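Local coordinates for protein soluble lytic transglycosylase B3 (Pseudomonas aeruginosa, PDB 5ANZ) that probably cleaves the glycan strands of bacterial peptidoglycan as a lytic transglycosylase and carries a bound calcium ion, at residues Ala66-Arg71 against Ile183-Asp188; Pro80-Ala85 against Gly196-Ala201; Leu178-Ile183 against Ser192-Ser197. One frame throughout, in Å; residues are numbered along the deposited sequence.

Contact 1 of 3, residues Ala66-Arg71 against Ile183-Asp188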
loop_
_atom_site.group_PDB
_atom_site.type_symbol
_atom_site.label_atom_id
_atom_site.label_comp_id
_atom_site.label_asym_id
_atom_site.label_seq_id
_atom_site.Cartn_x
_atom_site.Cartn_y
_atom_site.Cartn_z
ATOM N N ALA A 66 -5.711 25.498 -24.123
ATOM C CA ALA A 66 -6.368 26.512 -23.313
ATOM C C ALA A 66 -7.749 26.108 -22.805
ATOM O O ALA A 66 -8.060 26.320 -21.636
ATOM C CB ALA A 66 -6.464 27.799 -24.100
ATOM N N GLN A 67 -8.583 25.557 -23.683
ATOM C CA GLN A 67 -9.925 25.155 -23.281
ATOM C C GLN A 67 -9.865 24.146 -22.144
ATOM O O GLN A 67 -10.622 24.241 -21.178
ATOM C CB GLN A 67 -10.706 24.561 -24.454
ATOM C CG GLN A 67 -12.127 24.140 -24.080
ATOM C CD GLN A 67 -12.836 23.373 -25.184
ATOM O OE1 GLN A 67 -13.581 23.950 -25.978
ATOM N NE2 GLN A 67 -12.613 22.064 -25.234
ATOM N N THR A 68 -8.953 23.184 -22.259
ATOM C CA THR A 68 -8.818 22.135 -21.245
ATOM C C THR A 68 -8.414 22.713 -19.896
ATOM O O THR A 68 -8.993 22.374 -18.856
ATOM C CB THR A 68 -7.778 21.080 -21.665
ATOM O OG1 THR A 68 -8.213 20.437 -22.867
ATOM C CG2 THR A 68 -7.582 20.023 -20.558
ATOM N N PHE A 69 -7.408 23.579 -19.915
ATOM C CA PHE A 69 -6.905 24.179 -18.690
ATOM C C PHE A 69 -7.988 25.016 -18.001
ATOM O O PHE A 69 -8.238 24.858 -16.805
ATOM C CB PHE A 69 -5.673 25.046 -18.985
ATOM C CG PHE A 69 -4.993 25.559 -17.753
ATOM C CD1 PHE A 69 -5.471 26.681 -17.093
ATOM C CD2 PHE A 69 -3.885 24.903 -17.234
ATOM C CE1 PHE A 69 -4.856 27.141 -15.945
ATOM C CE2 PHE A 69 -3.262 25.364 -16.089
ATOM C CZ PHE A 69 -3.749 26.488 -15.443
ATOM N N ASP A 70 -8.629 25.904 -18.761
ATOM C CA ASP A 70 -9.623 26.798 -18.181
ATOM C C ASP A 70 -10.846 26.028 -17.687
ATOM O O ASP A 70 -11.408 26.345 -16.640
ATOM C CB ASP A 70 -10.028 27.869 -19.196
ATOM C CG ASP A 70 -8.852 28.748 -19.612
ATOM O OD1 ASP A 70 -7.845 28.803 -18.868
ATOM O OD2 ASP A 70 -8.932 29.381 -20.685
ATOM N N ARG A 71 -11.246 25.009 -18.441
ATOM C CA ARG A 71 -12.334 24.120 -18.038
ATOM C C ARG A 71 -11.997 23.429 -16.713
ATOM O O ARG A 71 -12.818 23.338 -15.797
ATOM C CB ARG A 71 -12.579 23.085 -19.136
ATOM C CG ARG A 71 -13.794 22.206 -18.960
ATOM C CD ARG A 71 -13.712 21.042 -19.939
ATOM N NE ARG A 71 -14.915 20.213 -19.962
ATOM C CZ ARG A 71 -14.949 18.925 -19.626
ATOM N NH1 ARG A 71 -13.839 18.300 -19.238
ATOM N NH2 ARG A 71 -16.093 18.254 -19.690
ATOM N N ILE A 183 -4.937 13.705 -19.079
ATOM C CA ILE A 183 -6.063 12.791 -19.001
ATOM C C ILE A 183 -7.355 13.502 -19.408
ATOM O O ILE A 183 -8.143 12.975 -20.200
ATOM C CB ILE A 183 -6.212 12.209 -17.594
ATOM C CG1 ILE A 183 -4.965 11.382 -17.243
ATOM C CG2 ILE A 183 -7.480 11.356 -17.520
ATOM C CD1 ILE A 183 -4.960 10.841 -15.804
ATOM N N LEU A 184 -7.555 14.711 -18.896
ATOM C CA LEU A 184 -8.717 15.507 -19.305
ATOM C C LEU A 184 -8.668 15.842 -20.788
ATOM O O LEU A 184 -9.675 15.762 -21.478
ATOM C CB LEU A 184 -8.815 16.797 -18.492
ATOM C CG LEU A 184 -9.045 16.546 -17.003
ATOM C CD1 LEU A 184 -9.105 17.851 -16.232
ATOM C CD2 LEU A 184 -10.329 15.716 -16.801
ATOM N N GLN A 185 -7.493 16.223 -21.273
ATOM C CA GLN A 185 -7.320 16.559 -22.680
ATOM C C GLN A 185 -7.674 15.365 -23.572
ATOM O O GLN A 185 -8.283 15.533 -24.630
ATOM C CB GLN A 185 -5.881 17.020 -22.931
ATOM C CG GLN A 185 -5.596 17.410 -24.361
ATOM C CD GLN A 185 -4.649 18.587 -24.447
ATOM O OE1 GLN A 185 -4.798 19.567 -23.720
ATOM N NE2 GLN A 185 -3.666 18.496 -25.332
ATOM N N HIS A 186 -7.310 14.167 -23.138
ATOM C CA HIS A 186 -7.573 12.981 -23.933
ATOM C C HIS A 186 -9.032 12.554 -23.846
ATOM O O HIS A 186 -9.532 11.857 -24.728
ATOM C CB HIS A 186 -6.672 11.823 -23.513
ATOM C CG HIS A 186 -6.668 10.688 -24.497
ATOM N ND1 HIS A 186 -7.213 9.461 -24.214
ATOM C CD2 HIS A 186 -6.207 10.627 -25.767
ATOM C CE1 HIS A 186 -7.078 8.673 -25.274
ATOM N NE2 HIS A 186 -6.474 9.351 -26.222
ATOM N N GLY A 187 -9.706 12.977 -22.782
ATOM C CA GLY A 187 -11.130 12.724 -22.625
ATOM C C GLY A 187 -11.547 11.467 -21.874
ATOM O O GLY A 187 -12.694 11.021 -22.029
ATOM N N ASP A 188 -10.652 10.903 -21.065
ATOM C CA ASP A 188 -10.982 9.702 -20.278
ATOM C C ASP A 188 -12.159 9.945 -19.322
ATOM O O ASP A 188 -12.921 9.019 -19.000
ATOM C CB ASP A 188 -9.780 9.213 -19.454
ATOM C CG ASP A 188 -8.700 8.523 -20.297
ATOM O OD1 ASP A 188 -9.005 7.920 -21.353
ATOM O OD2 ASP A 188 -7.526 8.565 -19.862
#

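Contact 2 of 3, residues Pro80-Ala85 against Gly196-Ala201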
loop_
_atom_site.group_PDB
_atom_site.type_symbol
_atom_site.label_atom_id
_atom_site.label_comp_id
_atom_site.label_asym_id
_atom_site.label_seq_id
_atom_site.Cartn_x
_atom_site.Cartn_y
_atom_site.Cartn_z
ATOM N N PRO A 80 -8.316 23.779 1.939
ATOM C CA PRO A 80 -7.599 23.683 3.220
ATOM C C PRO A 80 -7.579 22.264 3.777
ATOM O O PRO A 80 -6.661 21.915 4.524
ATOM C CB PRO A 80 -8.391 24.619 4.140
ATOM C CG PRO A 80 -9.073 25.569 3.218
ATOM C CD PRO A 80 -9.415 24.757 1.998
ATOM N N ALA A 81 -8.574 21.462 3.412
ATOM C CA ALA A 81 -8.642 20.071 3.835
ATOM C C ALA A 81 -7.469 19.290 3.259
ATOM O O ALA A 81 -6.902 18.416 3.915
ATOM C CB ALA A 81 -9.968 19.444 3.409
ATOM N N VAL A 82 -7.102 19.616 2.024
ATOM C CA VAL A 82 -5.982 18.965 1.371
ATOM C C VAL A 82 -4.668 19.399 2.041
ATOM O O VAL A 82 -3.771 18.582 2.281
ATOM C CB VAL A 82 -5.995 19.284 -0.146
ATOM C CG1 VAL A 82 -4.722 18.824 -0.809
ATOM C CG2 VAL A 82 -7.194 18.626 -0.790
ATOM N N VAL A 83 -4.563 20.682 2.382
ATOM C CA VAL A 83 -3.366 21.169 3.063
ATOM C C VAL A 83 -3.208 20.480 4.417
ATOM O O VAL A 83 -2.112 20.069 4.792
ATOM C CB VAL A 83 -3.408 22.693 3.260
ATOM C CG1 VAL A 83 -2.214 23.157 4.093
ATOM C CG2 VAL A 83 -3.446 23.414 1.893
ATOM N N GLU A 84 -4.315 20.342 5.137
ATOM C CA GLU A 84 -4.306 19.691 6.446
ATOM C C GLU A 84 -3.893 18.225 6.350
ATOM O O GLU A 84 -3.071 17.771 7.149
ATOM C CB GLU A 84 -5.679 19.813 7.113
ATOM C CG GLU A 84 -5.823 19.008 8.400
ATOM C CD GLU A 84 -4.692 19.251 9.394
ATOM O OE1 GLU A 84 -4.106 20.355 9.386
ATOM O OE2 GLU A 84 -4.389 18.332 10.182
ATOM N N ALA A 85 -4.451 17.488 5.385
ATOM C CA ALA A 85 -4.078 16.082 5.197
ATOM C C ALA A 85 -2.587 15.939 4.875
ATOM O O ALA A 85 -1.930 14.995 5.308
ATOM C CB ALA A 85 -4.923 15.432 4.094
ATOM N N GLY A 196 -11.102 11.916 -6.648
ATOM C CA GLY A 196 -10.116 11.078 -5.982
ATOM C C GLY A 196 -9.811 11.571 -4.573
ATOM O O GLY A 196 -10.553 12.386 -3.990
ATOM N N SER A 197 -8.716 11.073 -4.013
ATOM C CA SER A 197 -8.313 11.428 -2.653
ATOM C C SER A 197 -7.553 12.752 -2.588
ATOM O O SER A 197 -7.195 13.322 -3.622
ATOM C CB SER A 197 -7.426 10.315 -2.077
ATOM O OG SER A 197 -6.100 10.498 -2.569
ATOM N N TRP A 198 -7.258 13.214 -1.373
ATOM C CA TRP A 198 -6.561 14.488 -1.170
ATOM C C TRP A 198 -5.192 14.530 -1.843
ATOM O O TRP A 198 -4.689 15.608 -2.162
ATOM C CB TRP A 198 -6.398 14.779 0.322
ATOM C CG TRP A 198 -5.455 13.855 1.021
ATOM C CD1 TRP A 198 -5.773 12.695 1.668
ATOM C CD2 TRP A 198 -4.039 14.008 1.134
ATOM N NE1 TRP A 198 -4.636 12.120 2.190
ATOM C CE2 TRP A 198 -3.560 12.906 1.878
ATOM C CE3 TRP A 198 -3.127 14.975 0.699
ATOM C CZ2 TRP A 198 -2.210 12.742 2.177
ATOM C CZ3 TRP A 198 -1.783 14.812 1.002
ATOM C CH2 TRP A 198 -1.340 13.705 1.735
ATOM N N ALA A 199 -4.594 13.357 -2.058
ATOM C CA ALA A 199 -3.246 13.293 -2.596
ATOM C C ALA A 199 -3.238 12.988 -4.083
ATOM O O ALA A 199 -2.184 12.707 -4.657
ATOM C CB ALA A 199 -2.430 12.244 -1.848
ATOM N N GLY A 200 -4.405 13.015 -4.717
ATOM C CA GLY A 200 -4.455 12.811 -6.151
ATOM C C GLY A 200 -4.651 11.380 -6.618
ATOM O O GLY A 200 -4.596 11.117 -7.817
ATOM N N ALA A 201 -4.882 10.449 -5.691
ATOM C CA ALA A 201 -5.196 9.072 -6.072
ATOM C C ALA A 201 -6.620 9.009 -6.609
ATOM O O ALA A 201 -7.553 9.443 -5.932
ATOM C CB ALA A 201 -5.037 8.124 -4.870
#

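Contact 3 of 3, residues Leu178-Ile183 against Ser192-Ser197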
loop_
_atom_site.group_PDB
_atom_site.type_symbol
_atom_site.label_atom_id
_atom_site.label_comp_id
_atom_site.label_asym_id
_atom_site.label_seq_id
_atom_site.Cartn_x
_atom_site.Cartn_y
_atom_site.Cartn_z
ATOM N N LEU A 178 0.125 18.046 -14.113
ATOM C CA LEU A 178 0.281 18.053 -15.562
ATOM C C LEU A 178 -0.262 16.754 -16.166
ATOM O O LEU A 178 -0.922 16.763 -17.209
ATOM C CB LEU A 178 1.745 18.257 -15.945
ATOM C CG LEU A 178 1.964 18.692 -17.388
ATOM C CD1 LEU A 178 1.363 20.073 -17.617
ATOM C CD2 LEU A 178 3.442 18.676 -17.731
ATOM N N ALA A 179 -0.013 15.641 -15.485
ATOM C CA ALA A 179 -0.449 14.347 -15.978
ATOM C C ALA A 179 -1.974 14.265 -15.973
ATOM O O ALA A 179 -2.576 13.730 -16.904
ATOM C CB ALA A 179 0.160 13.226 -15.141
ATOM N N ALA A 180 -2.593 14.792 -14.923
ATOM C CA ALA A 180 -4.055 14.842 -14.843
ATOM C C ALA A 180 -4.667 15.669 -15.974
ATOM O O ALA A 180 -5.684 15.280 -16.544
ATOM C CB ALA A 180 -4.505 15.400 -13.494
ATOM N N LEU A 181 -4.062 16.808 -16.293
ATOM C CA LEU A 181 -4.594 17.647 -17.364
ATOM C C LEU A 181 -4.547 16.911 -18.702
ATOM O O LEU A 181 -5.421 17.107 -19.544
ATOM C CB LEU A 181 -3.830 18.979 -17.455
ATOM C CG LEU A 181 -4.086 19.955 -16.293
ATOM C CD1 LEU A 181 -3.048 21.077 -16.278
ATOM C CD2 LEU A 181 -5.486 20.549 -16.419
ATOM N N LYS A 182 -3.540 16.059 -18.898
ATOM C CA LYS A 182 -3.443 15.289 -20.131
ATOM C C LYS A 182 -4.563 14.265 -20.227
ATOM O O LYS A 182 -5.071 13.989 -21.325
ATOM C CB LYS A 182 -2.083 14.592 -20.236
ATOM C CG LYS A 182 -0.923 15.563 -20.286
ATOM C CD LYS A 182 0.402 14.843 -20.514
ATOM C CE LYS A 182 1.548 15.843 -20.656
ATOM N NZ LYS A 182 2.888 15.192 -20.550
ATOM N N ILE A 183 -4.937 13.705 -19.079
ATOM C CA ILE A 183 -6.063 12.791 -19.001
ATOM C C ILE A 183 -7.355 13.502 -19.408
ATOM O O ILE A 183 -8.143 12.975 -20.200
ATOM C CB ILE A 183 -6.212 12.209 -17.594
ATOM C CG1 ILE A 183 -4.965 11.382 -17.243
ATOM C CG2 ILE A 183 -7.480 11.356 -17.520
ATOM C CD1 ILE A 183 -4.960 10.841 -15.804
ATOM N N SER A 192 -15.511 17.619 -14.294
ATOM C CA SER A 192 -16.423 17.577 -13.158
ATOM C C SER A 192 -16.408 16.247 -12.407
ATOM O O SER A 192 -16.737 16.220 -11.223
ATOM C CB SER A 192 -17.855 17.857 -13.604
ATOM O OG SER A 192 -17.984 19.193 -14.054
ATOM N N PHE A 193 -16.067 15.155 -13.093
ATOM C CA PHE A 193 -16.125 13.829 -12.460
ATOM C C PHE A 193 -14.740 13.234 -12.191
ATOM O O PHE A 193 -14.620 12.053 -11.871
ATOM C CB PHE A 193 -16.952 12.865 -13.331
ATOM C CG PHE A 193 -18.354 13.356 -13.581
ATOM C CD1 PHE A 193 -19.174 13.729 -12.527
ATOM C CD2 PHE A 193 -18.842 13.464 -14.875
ATOM C CE1 PHE A 193 -20.459 14.189 -12.759
ATOM C CE2 PHE A 193 -20.125 13.926 -15.100
ATOM C CZ PHE A 193 -20.927 14.294 -14.048
ATOM N N MET A 194 -13.694 14.045 -12.316
ATOM C CA MET A 194 -12.339 13.538 -12.020
ATOM C C MET A 194 -12.092 13.594 -10.526
ATOM O O MET A 194 -11.505 14.552 -9.993
ATOM C CB MET A 194 -11.267 14.331 -12.765
ATOM C CG MET A 194 -9.924 13.649 -12.666
ATOM S SD MET A 194 -8.665 14.664 -13.464
ATOM C CE MET A 194 -7.905 13.446 -14.489
ATOM N N ILE A 195 -12.575 12.552 -9.853
ATOM C CA ILE A 195 -12.638 12.519 -8.409
ATOM C C ILE A 195 -11.552 11.604 -7.852
ATOM O O ILE A 195 -11.130 10.646 -8.502
ATOM C CB ILE A 195 -14.019 12.028 -7.918
ATOM C CG1 ILE A 195 -15.119 12.953 -8.423
ATOM C CG2 ILE A 195 -14.046 11.952 -6.407
ATOM C CD1 ILE A 195 -14.866 14.364 -8.090
ATOM N N GLY A 196 -11.102 11.916 -6.648
ATOM C CA GLY A 196 -10.116 11.078 -5.982
ATOM C C GLY A 196 -9.811 11.571 -4.573
ATOM O O GLY A 196 -10.553 12.386 -3.990
ATOM N N SER A 197 -8.716 11.073 -4.013
ATOM C CA SER A 197 -8.313 11.428 -2.653
ATOM C C SER A 197 -7.553 12.752 -2.588
ATOM O O SER A 197 -7.195 13.322 -3.622
ATOM C CB SER A 197 -7.426 10.315 -2.077
ATOM O OG SER A 197 -6.100 10.498 -2.569
#

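Contact 1 of 3, residues Ala66-Arg71 against Ile183-Asp188
Segments 66-71 and 183-188, on helix 66-73 and the end of helix 170-186, come closest at Thr68 and Gln185, their CA atoms 5.9 Å apart. Two helices of the largely helical, lysozyme-like transglycosylase (SLT) domain are joined here, and the second is just ending: Gly187 leaves helical geometry with a positive phi of 92°, while its N still bonds to Ile183 O at 3.0 Å. The interface is small, 165 Å² in all, and rests on a threonine whose two branches do different work. Thr68 directs its methyl toward the flank of the helix, CG2 lying 4.0 Å from Leu184 CB and 3.9 Å from the backbone Gln185 N. That methyl stands anti to the threonine's own N, which leaves OG1 beside that N, where it bonds to Asp65 OD1 just before the helix. Gln185 crosses Thr68 at about a right angle. Its CG extends anti to its N (chi1 -179°), and a bend at chi2 (143°) carries the amide toward the start of helix 66-73. Both ends of that amide are held there, OE1 by Asp65 N and NE2 by Gly63 O, a two-point grip that should fix the flip of the group. Asp65 is thus common to both side chains, bonding the threonine hydroxyl through its carboxylate and giving its backbone N-H to the glutamine. Beyond Leu184, the Arg71 side chain touches Pro190 and Ala191 in the following loop. Between the two polar groups there is only a van der Waals approach, with Thr68 OG1 3.6 Å from Gln185 OE1.

Contact 2 of 3, residues Pro80-Ala85 against Gly196-Ala201
A type I beta turn from Ser197 to Gly200 presents the indole of Trp198 to helix 80-87, and Ala85 lies on it in a CH-pi contact. The methyl CB of Ala85 sits 3.4 Å from the centroid of the five-membered ring of Trp198, only 12° off the ring normal, so it comes down over the pyrrole part and toward the rim of the whole indole. On the opposite face lies Ala199 CB, 3.6 Å above the plane, and the indole is sandwiched between two methyls, one from each segment. With chi1 at 68°, CG of Trp198 is tucked between its own N and carbonyl carbon, which places the ring alongside the turn. Val82, one helical turn before Ala85, packs nearer the Trp198 backbone: its CG2 is 4.1 Å from Trp198 CB, while CG1 approaches Trp198 O at 3.5 Å. This carbonyl oxygen is buried by the contact and has no hydrogen-bonding partner in the model. The turn belongs to the SLT domain and follows strand 195-196, whose Gly196 pairs with Lys154 of the neighbouring strand; Val82 also touches Lys154, as well as Ser159 and Leu163 of helix 156-166. Inside the turn Gly200 N bonds to Ser197 O at 3.0 Å. Ser197 adds an ST turn, its OG accepting from Ala199 N at 3.3 Å and, weakly, from Ala201 N.

Contact 3 of 3, residues Leu178-Ile183 against Ser192-Ser197
Apolar packing of one methyl group joins Met194 to helix 170-186. Met194 CE reaches Ile183 CG2 at 3.7 Å and Ala180 CB at 4.0 Å, entering beside two residues that lie one turn apart on the same helix flank. The sulfur side chain runs out nearly straight from its backbone, CG anti to N (chi1 -169°) and chi2 likewise extended, before a bend at chi3 (-130°) swings CE onto the helix. It meets Ile183 at about a right angle, with CE also 3.7 Å from Ile183 CB. The polar element is slight: CE lies 3.5 Å from Ala180 O, a van der Waals approach to a helix carbonyl.

The backbone of the methionine is held by hydrogen bonding. Met194 is the centre of an inverse gamma turn leading into the short strand 195-196, and its backbone is hydrogen-bonded to that of Val156. On the helix side, Ile183 also packs on His212 and Asn213 of helix 209-215 and on Met202. All three residues that touch are buried, yet the segments' CA atoms come no nearer than 8.8 Å, between Ala180 and Met194. Helix 170-186 and the turn leading into strand 195-196 are therefore bridged through the length of the methionine, by dispersion without directional bonds.

Contacts 1 and 3 lie side by side on helix 170-186, their centres 9 Å apart, and share Ile183. They touch directly: Leu184 CD2 is 3.9 Å from Met194 SD. Contact 2 is 13 Å from contact 3, centre to centre, and continues its second segment through Gly196 and Ser197; from contact 1 it is 21 Å away. The side chain of Ile183 lies about 8 Å from that of Ile208 and about 9 Å from that of Thr211, both N-acetyl-D-glucosamine-binding residues, although no sugar is bound in this model, and about 12 Å from the calcium ion. The Trp198 side chain is about 10 Å from that of Ile208; contacts 2 and 3 thus lie near the sugar-binding residues, and none of the touching residues is itself one of them.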